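Local coordinates for lysozyme, putative (Bacillus anthracis, PDB 2WAG), which is a family GH25 lysozyme that probably hydrolyses the glycan chains of bacterial peptidoglycan, with retention of anomeric configuration, at residues Ala99-Ile104 with Tyr137-Ile142; Gln85-Ile90 with Ile130-Lys135. One frame throughout, in Å; residues are numbered along the deposited sequence.

The two contacts lie in two consecutive beta-alpha-beta units of a TIM-barrel-like fold that share strand 103-106, and their centres are about 10 Å apart. Along the chain their segments alternate: 85-90 on helix 82-92; residues 99-104, entering strand 103-106; 130-135 on helix 119-137; then 137-142, leading into strand 142-145. Contact 1 joins the two neighbouring parallel strands near their N-terminal ends, whereas contact 2 packs the helices that precede each of them. The layers also touch directly, for Pro102 CB rests 3.7 Å from Phe89 CE2 and Tyr137 OH reaches the CA of Ile90. At this point the strand layer and the helices outside it therefore pack directly on each other.

Contact 1. Residues Ala99-Ile104 with Tyr137-Ile142; sequences ALPPVI and YGKKVI
Val103 and Ile142 form a parallel beta bridge, where Ile142 N donates to Pro102 O at 3.0 Å and Ile104 N donates to Ile142 O at 2.9 Å. Both bonds are nearly straight (173° and 160°), and Ile142 O also receives a CA-H contact from Val103. This bridge pairs strand 103-106 with strand 142-145, the two joined by the crossover through helix 119-137. On one face of the sheet, Val103 CG2 lies 3.8 Å from Ile142 CB and also meets Ile142 CD1; Phe42 touches both residues, so branched aliphatic side chains suit this buried site. On the other side, Val141 spreads its two methyls: CG1 meets Ile104 CD1 at 4.0 Å, while CG2 reaches the Pro102 ring, the two side chains standing roughly square to each other. That proline, with no N-H to satisfy, also sets its CG against Tyr137 CD2, and the Tyr137 hydroxyl is hydrogen-bonded to Val93 O. Pro101 comes close to backbone, its CB 3.1 Å from Lys140 O. In the conformer described, Lys139 runs extended past Pro101 until a turn at its last torsion (chi4 -77°), with CE 3.3 Å from Ala99 O. Its NZ donates to a water that in turn donates to Ala99 O, and the same NZ is hydrogen-bonded to Lys97 O and Gly217 O. An aliphatic stem against proline and an ammonium group among carbonyl oxygens explain how a lysine can be buried here: several backbone dipoles probably stabilise its charge.

Contact 2. Residues Gln85-Ile90 with Ile130-Lys135; sequences QAEQFI and IEMLEK
Ala86 and Met132 make the nearest backbone approach, their CA atoms 6.4 Å apart, between helices 82-92 and 119-137. The axes of the two short segments come within 9.3 Å and cross at -27°, running in roughly the same direction. A small alanine suits so close a passage, because its single methyl lets the Met132 chain lie directly against this helix. Aliphatic and thioether contacts fill this outer part: Ala86 CB lies 3.8 Å from Met132 CB and as near to its SD. The methionine chain is extended to sulfur and then bends (chi3 64°), which swings CE back beside Ala86 and to 4.0 Å from CG of Glu87. Glu87 thus offers its methylene stem to the partner helix, crossing Met132 at a slant. Both helices are outer-layer elements of a TIM-barrel-like fold, each leading into one of two adjacent parallel strands. Deeper down, the contacts turn to branched and aromatic groups. Leu133 carries them through CD2, which in the conformer described lies 3.7 Å from Ile90 CG1, the two side chains lying alongside and pointing opposite ways. The same methyl approaches Phe89 CD2, although this very short spacing is doubtful, since Leu133 has two conformers. Phe89 and Leu133 run roughly perpendicular. With its CG anti to the backbone nitrogen (chi1 -176°), the Phe89 ring reaches Ala72 and His74 of strand 69-75, while Leu133 rests on Ile104 of strand 103-106. No hydrogen bond joins the segments; the backbone bonds stay inside each helix, as from Ile90 N to Ala86 O at 2.9 Å.

Contact 1. Residues Ala99-Ile104 with Tyr137-Ile142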
ATOM      1  N   ALA A  99      -5.677 -28.170   4.702  1.00 12.72           N
ATOM      2  CA  ALA A  99      -5.550 -26.810   4.249  1.00 11.51           C
ATOM      3  C   ALA A  99      -6.447 -25.870   5.014  1.00 10.70           C
ATOM      4  O   ALA A  99      -7.438 -26.249   5.563  1.00 12.27           O
ATOM      5  CB  ALA A  99      -5.894 -26.714   2.783  1.00 12.10           C
ATOM      6  N   LEU A 100      -6.081 -24.598   4.994  1.00  9.89           N
ATOM      7  CA  LEU A 100      -7.014 -23.575   5.456  1.00  8.94           C
ATOM      8  C   LEU A 100      -8.181 -23.412   4.470  1.00  8.64           C
ATOM      9  O   LEU A 100      -8.072 -23.779   3.309  1.00  8.57           O
ATOM     10  CB  LEU A 100      -6.273 -22.243   5.637  1.00  8.95           C
ATOM     11  CG  LEU A 100      -5.238 -22.282   6.761  1.00  8.78           C
ATOM     12  CD1 LEU A 100      -4.357 -21.042   6.694  1.00  9.97           C
ATOM     13  CD2 LEU A 100      -5.945 -22.352   8.097  1.00 11.14           C
ATOM     14  N   PRO A 101      -9.301 -22.848   4.931  1.00  8.67           N
ATOM     15  CA  PRO A 101     -10.432 -22.617   4.028  1.00  8.73           C
ATOM     16  C   PRO A 101     -10.058 -21.664   2.895  1.00  8.73           C
ATOM     17  O   PRO A 101      -9.129 -20.840   3.037  1.00  9.16           O
ATOM     18  CB  PRO A 101     -11.488 -21.987   4.932  1.00  8.70           C
ATOM     19  CG  PRO A 101     -11.095 -22.435   6.348  1.00  8.70           C
ATOM     20  CD  PRO A 101      -9.593 -22.428   6.309  1.00  8.83           C
ATOM     21  N   PRO A 102     -10.798 -21.740   1.788  1.00  7.66           N
ATOM     22  CA  PRO A 102     -10.559 -20.805   0.688  1.00  8.36           C
ATOM     23  C   PRO A 102     -10.927 -19.381   1.062  1.00  7.32           C
ATOM     24  O   PRO A 102     -11.829 -19.154   1.880  1.00  7.30           O
ATOM     25  CB  PRO A 102     -11.495 -21.297  -0.420  1.00  9.79           C
ATOM     26  CG  PRO A 102     -12.451 -22.203   0.211  1.00 11.40           C
ATOM     27  CD  PRO A 102     -11.953 -22.630   1.550  1.00  8.73           C
ATOM     28  N   VAL A 103     -10.209 -18.440   0.468  1.00  7.13           N
ATOM     29  CA  VAL A 103     -10.481 -17.029   0.640  1.00  6.71           C
ATOM     30  C   VAL A 103     -10.887 -16.364  -0.682  1.00  6.37           C
ATOM     31  O   VAL A 103     -10.287 -16.619  -1.676  1.00  7.05           O
ATOM     32  CB  VAL A 103      -9.241 -16.309   1.155  1.00  6.23           C
ATOM     33  CG1 VAL A 103      -9.410 -14.805   1.187  1.00  8.06           C
ATOM     34  CG2 VAL A 103      -8.782 -16.879   2.493  1.00  8.23           C
ATOM     35  N   ILE A 104     -11.921 -15.514  -0.609  1.00  6.33           N
ATOM     36  CA  ILE A 104     -12.220 -14.626  -1.726  1.00  6.74           C
ATOM     37  C   ILE A 104     -11.901 -13.203  -1.273  1.00  6.67           C
ATOM     38  O   ILE A 104     -12.421 -12.742  -0.252  1.00  7.24           O
ATOM     39  CB  ILE A 104     -13.680 -14.719  -2.195  1.00  6.95           C
ATOM     40  CG1 ILE A 104     -14.085 -16.171  -2.488  1.00  7.33           C
ATOM     41  CG2 ILE A 104     -13.846 -13.858  -3.436  1.00  8.58           C
ATOM     42  CD1 ILE A 104     -15.587 -16.355  -2.638  1.00  9.23           C
ATOM     43  N   TYR A 137     -14.815 -27.634  -1.263  1.00 10.71           N
ATOM     44  CA  TYR A 137     -13.731 -27.861  -0.293  1.00 10.28           C
ATOM     45  C   TYR A 137     -14.246 -28.357   1.059  1.00 10.39           C
ATOM     46  O   TYR A 137     -13.466 -28.826   1.877  1.00 11.90           O
ATOM     47  CB  TYR A 137     -12.874 -26.596  -0.114  1.00 10.88           C
ATOM     48  CG  TYR A 137     -12.136 -26.245  -1.386  1.00  9.45           C
ATOM     49  CD1 TYR A 137     -10.981 -26.926  -1.757  1.00  9.89           C
ATOM     50  CD2 TYR A 137     -12.645 -25.292  -2.252  1.00  9.96           C
ATOM     51  CE1 TYR A 137     -10.318 -26.626  -2.941  1.00 10.76           C
ATOM     52  CE2 TYR A 137     -11.992 -24.986  -3.446  1.00  9.94           C
ATOM     53  CZ  TYR A 137     -10.845 -25.656  -3.777  1.00  9.38           C
ATOM     54  OH  TYR A 137     -10.212 -25.373  -4.955  1.00 10.48           O
ATOM     55  N   GLY A 138     -15.548 -28.204   1.304  1.00  9.80           N
ATOM     56  CA  GLY A 138     -16.132 -28.646   2.576  1.00 10.47           C
ATOM     57  C   GLY A 138     -15.758 -27.777   3.757  1.00 10.40           C
ATOM     58  O   GLY A 138     -15.773 -28.244   4.890  1.00 12.42           O
ATOM     59  N   LYS A 139     -15.431 -26.509   3.497  0.50  9.88           N
ATOM     60  CA  LYS A 139     -14.981 -25.575   4.527  0.50  9.89           C
ATOM     61  C   LYS A 139     -15.651 -24.223   4.344  0.50  9.94           C
ATOM     62  O   LYS A 139     -15.824 -23.765   3.214  0.50 10.55           O
ATOM     63  CB  LYS A 139     -13.465 -25.397   4.442  0.50  9.68           C
ATOM     64  CG  LYS A 139     -12.673 -26.679   4.673  0.50  8.15           C
ATOM     65  CD  LYS A 139     -11.177 -26.377   4.638  0.50  7.43           C
ATOM     66  CE  LYS A 139     -10.320 -27.626   4.811  0.50  6.88           C
ATOM     67  NZ  LYS A 139     -10.288 -28.068   6.231  0.50  6.43           N
ATOM     68  N   LYS A 140     -16.018 -23.586   5.454  1.00  9.97           N
ATOM     69  CA  LYS A 140     -16.607 -22.248   5.436  0.50  9.99           C
ATOM     70  C   LYS A 140     -15.645 -21.268   4.773  1.00  9.57           C
ATOM     71  O   LYS A 140     -14.454 -21.217   5.094  1.00 10.53           O
ATOM     72  CB  LYS A 140     -16.917 -21.776   6.853  0.50 10.74           C
ATOM     73  CG  LYS A 140     -17.237 -20.284   6.920  0.50 11.89           C
ATOM     74  CD  LYS A 140     -17.356 -19.791   8.351  0.50 14.05           C
ATOM     75  CE  LYS A 140     -18.495 -20.468   9.091  0.50 14.66           C
ATOM     76  NZ  LYS A 140     -18.547 -20.012  10.507  0.50 16.04           N
ATOM     77  N   VAL A 141     -16.160 -20.500   3.826  1.00  8.52           N
ATOM     78  CA  VAL A 141     -15.338 -19.577   3.048  1.00  8.56           C
ATOM     79  C   VAL A 141     -15.021 -18.311   3.843  1.00  7.43           C
ATOM     80  O   VAL A 141     -15.844 -17.810   4.647  1.00  7.68           O
ATOM     81  CB  VAL A 141     -16.045 -19.270   1.723  1.00  8.42           C
ATOM     82  CG1 VAL A 141     -15.313 -18.183   0.928  1.00  9.19           C
ATOM     83  CG2 VAL A 141     -16.186 -20.568   0.931  1.00  9.79           C
ATOM     84  N   ILE A 142     -13.792 -17.825   3.654  1.00  6.79           N
ATOM     85  CA  ILE A 142     -13.353 -16.559   4.232  1.00  6.81           C
ATOM     86  C   ILE A 142     -13.448 -15.451   3.188  1.00  6.38           C
ATOM     87  O   ILE A 142     -13.009 -15.646   2.056  1.00  7.29           O
ATOM     88  CB  ILE A 142     -11.872 -16.687   4.679  1.00  6.92           C
ATOM     89  CG1 ILE A 142     -11.700 -17.759   5.771  1.00  7.25           C
ATOM     90  CG2 ILE A 142     -11.359 -15.344   5.187  1.00  8.13           C
ATOM     91  CD1 ILE A 142     -10.286 -18.279   5.836  1.00  8.71           C
TER
HETATM   92  O   HOH W   1      -9.295 -25.678   7.483  1.00 12.82           O

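Contact 2. Residues Gln85-Ile90 with Ile130-Lys135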
ATOM      1  N   GLN A  85     -15.616 -17.689 -11.997  1.00 10.83           N
ATOM      2  CA  GLN A  85     -14.523 -17.414 -11.062  1.00 10.63           C
ATOM      3  C   GLN A  85     -14.306 -18.584 -10.096  1.00 10.13           C
ATOM      4  O   GLN A  85     -13.172 -18.955  -9.839  1.00 10.46           O
ATOM      5  CB  GLN A  85     -14.798 -16.118 -10.317  1.00  9.78           C
ATOM      6  CG  GLN A  85     -14.744 -14.903 -11.241  1.00 10.42           C
ATOM      7  CD  GLN A  85     -14.756 -13.618 -10.487  1.00  9.32           C
ATOM      8  OE1 GLN A  85     -13.799 -13.298  -9.778  1.00  9.60           O
ATOM      9  NE2 GLN A  85     -15.844 -12.863 -10.605  1.00  9.85           N
ATOM     10  N   ALA A  86     -15.400 -19.176  -9.583  1.00  9.90           N
ATOM     11  CA  ALA A  86     -15.273 -20.343  -8.709  1.00  9.90           C
ATOM     12  C   ALA A  86     -14.630 -21.515  -9.448  1.00  9.96           C
ATOM     13  O   ALA A  86     -13.786 -22.227  -8.910  1.00  9.96           O
ATOM     14  CB  ALA A  86     -16.634 -20.765  -8.184  1.00 10.72           C
ATOM     15  N   GLU A  87     -15.069 -21.726 -10.692  1.00 10.47           N
ATOM     16  CA  GLU A  87     -14.510 -22.808 -11.487  1.00 11.34           C
ATOM     17  C   GLU A  87     -13.016 -22.619 -11.706  1.00 11.39           C
ATOM     18  O   GLU A  87     -12.241 -23.582 -11.699  1.00 11.35           O
ATOM     19  CB  GLU A  87     -15.237 -22.910 -12.844  1.00 11.73           C
ATOM     20  CG  GLU A  87     -16.664 -23.467 -12.724  1.00 13.46           C
ATOM     21  CD  GLU A  87     -17.552 -23.245 -13.949  1.00 18.78           C
ATOM     22  OE1 GLU A  87     -17.293 -22.353 -14.790  1.00 18.88           O
ATOM     23  OE2 GLU A  87     -18.569 -23.967 -14.052  1.00 22.59           O
ATOM     24  N   GLN A  88     -12.596 -21.367 -11.835  1.00 11.44           N
ATOM     25  CA  GLN A  88     -11.189 -21.099 -12.003  0.50 11.43           C
ATOM     26  C   GLN A  88     -10.354 -21.380 -10.743  1.00 11.09           C
ATOM     27  O   GLN A  88      -9.302 -22.013 -10.804  1.00 11.83           O
ATOM     28  CB  GLN A  88     -11.034 -19.688 -12.520  0.50 11.35           C
ATOM     29  CG  GLN A  88     -10.912 -19.720 -14.030  0.50  8.54           C
ATOM     30  CD  GLN A  88      -9.590 -20.338 -14.474  0.50  2.83           C
ATOM     31  OE1 GLN A  88      -9.545 -21.437 -15.036  0.50 11.42           O
ATOM     32  NE2 GLN A  88      -8.511 -19.628 -14.199  0.50  9.89           N
ATOM     33  N   PHE A  89     -10.839 -20.936  -9.586  1.00 10.06           N
ATOM     34  CA  PHE A  89     -10.136 -21.268  -8.353  1.00 10.25           C
ATOM     35  C   PHE A  89     -10.080 -22.797  -8.181  1.00  9.83           C
ATOM     36  O   PHE A  89      -9.034 -23.356  -7.879  1.00 10.28           O
ATOM     37  CB  PHE A  89     -10.851 -20.587  -7.193  1.00  9.90           C
ATOM     38  CG  PHE A  89     -10.187 -20.771  -5.848  1.00  8.71           C
ATOM     39  CD1 PHE A  89      -9.193 -19.886  -5.420  1.00  9.29           C
ATOM     40  CD2 PHE A  89     -10.568 -21.801  -4.995  1.00  9.03           C
ATOM     41  CE1 PHE A  89      -8.617 -20.024  -4.160  1.00  8.93           C
ATOM     42  CE2 PHE A  89      -9.978 -21.958  -3.739  1.00  9.57           C
ATOM     43  CZ  PHE A  89      -9.018 -21.047  -3.314  1.00  8.29           C
ATOM     44  N   ILE A  90     -11.221 -23.468  -8.382  1.00 10.08           N
ATOM     45  CA  ILE A  90     -11.303 -24.910  -8.190  1.00 10.59           C
ATOM     46  C   ILE A  90     -10.348 -25.688  -9.120  1.00 11.15           C
ATOM     47  O   ILE A  90      -9.738 -26.648  -8.688  1.00 12.22           O
ATOM     48  CB  ILE A  90     -12.766 -25.385  -8.327  1.00 10.65           C
ATOM     49  CG1 ILE A  90     -13.574 -24.905  -7.115  1.00 10.64           C
ATOM     50  CG2 ILE A  90     -12.848 -26.924  -8.433  1.00 11.92           C
ATOM     51  CD1 ILE A  90     -15.100 -25.021  -7.306  1.00 10.58           C
ATOM     52  N   ILE A 130     -19.200 -18.357  -3.260  1.00  8.69           N
ATOM     53  CA  ILE A 130     -19.166 -18.914  -1.915  1.00  9.22           C
ATOM     54  C   ILE A 130     -19.830 -20.299  -1.905  1.00  9.43           C
ATOM     55  O   ILE A 130     -19.275 -21.261  -1.353  1.00 10.01           O
ATOM     56  CB  ILE A 130     -19.854 -17.978  -0.938  1.00  8.65           C
ATOM     57  CG1 ILE A 130     -19.066 -16.680  -0.776  1.00  9.52           C
ATOM     58  CG2 ILE A 130     -20.060 -18.683   0.434  1.00  9.56           C
ATOM     59  CD1 ILE A 130     -19.896 -15.542  -0.244  1.00 10.77           C
ATOM     60  N   GLU A 131     -21.018 -20.409  -2.511  1.00  9.42           N
ATOM     61  CA  GLU A 131     -21.722 -21.685  -2.522  1.00 10.04           C
ATOM     62  C   GLU A 131     -20.862 -22.779  -3.158  1.00  9.49           C
ATOM     63  O   GLU A 131     -20.735 -23.896  -2.640  1.00 10.59           O
ATOM     64  CB  GLU A 131     -23.040 -21.542  -3.284  1.00 10.70           C
ATOM     65  CG  GLU A 131     -23.858 -22.843  -3.247  1.00 13.23           C
ATOM     66  CD  GLU A 131     -25.136 -22.745  -4.011  1.00 17.26           C
ATOM     67  OE1 GLU A 131     -25.985 -21.889  -3.684  1.00 17.91           O
ATOM     68  OE2 GLU A 131     -25.316 -23.574  -4.923  1.00 23.10           O
ATOM     69  N   MET A 132     -20.251 -22.460  -4.290  1.00  9.17           N
ATOM     70  CA  MET A 132     -19.471 -23.461  -4.997  1.00  9.68           C
ATOM     71  C   MET A 132     -18.190 -23.849  -4.262  1.00  9.41           C
ATOM     72  O   MET A 132     -17.815 -25.033  -4.230  1.00 10.57           O
ATOM     73  CB  MET A 132     -19.150 -22.982  -6.420  1.00 10.16           C
ATOM     74  CG  MET A 132     -20.416 -22.832  -7.267  1.00 11.81           C
ATOM     75  SD  MET A 132     -20.090 -22.221  -8.920  1.00 14.84           S
ATOM     76  CE  MET A 132     -19.105 -23.540  -9.603  1.00 17.24           C
ATOM     77  N   LEU A 133     -17.497 -22.870  -3.673  0.50  8.75           N
ATOM     78  CA  LEU A 133     -16.269 -23.181  -2.943  0.50  8.32           C
ATOM     79  C   LEU A 133     -16.552 -23.922  -1.645  0.50  8.52           C
ATOM     80  O   LEU A 133     -15.824 -24.843  -1.283  0.50  8.95           O
ATOM     81  CB  LEU A 133     -15.465 -21.916  -2.620  0.50  8.08           C
ATOM     82  CG  LEU A 133     -14.638 -21.312  -3.765  0.50  6.39           C
ATOM     83  CD1 LEU A 133     -13.774 -20.153  -3.272  0.50  7.79           C
ATOM     84  CD2 LEU A 133     -13.833 -22.294  -4.559  0.50 11.56           C
ATOM     85  N   GLU A 134     -17.599 -23.516  -0.935  1.00  9.05           N
ATOM     86  CA  GLU A 134     -17.913 -24.209   0.314  1.00  9.93           C
ATOM     87  C   GLU A 134     -18.263 -25.668   0.032  1.00 10.48           C
ATOM     88  O   GLU A 134     -17.812 -26.564   0.756  1.00 11.40           O
ATOM     89  CB  GLU A 134     -19.002 -23.483   1.104  1.00 10.01           C
ATOM     90  CG  GLU A 134     -19.235 -24.134   2.465  1.00 11.64           C
ATOM     91  CD  GLU A 134     -20.023 -23.296   3.448  1.00 13.90           C
ATOM     92  OE1 GLU A 134     -20.653 -22.298   3.060  1.00 13.75           O
ATOM     93  OE2 GLU A 134     -19.997 -23.661   4.651  1.00 18.17           O
ATOM     94  N   LYS A 135     -19.042 -25.915  -1.025  1.00 10.66           N
ATOM     95  CA  LYS A 135     -19.406 -27.288  -1.371  1.00 11.98           C
ATOM     96  C   LYS A 135     -18.174 -28.087  -1.785  1.00 11.81           C
ATOM     97  O   LYS A 135     -18.005 -29.234  -1.379  1.00 13.49           O
ATOM     98  CB  LYS A 135     -20.464 -27.324  -2.494  1.00 13.15           C
ATOM     99  CG  LYS A 135     -20.810 -28.744  -2.922  1.00 15.88           C
ATOM    100  CD  LYS A 135     -21.836 -28.785  -4.036  1.00 19.66           C
ATOM    101  CE  LYS A 135     -22.153 -30.239  -4.409  1.00 22.07           C
ATOM    102  NZ  LYS A 135     -23.014 -30.337  -5.627  1.00 25.21           N
TER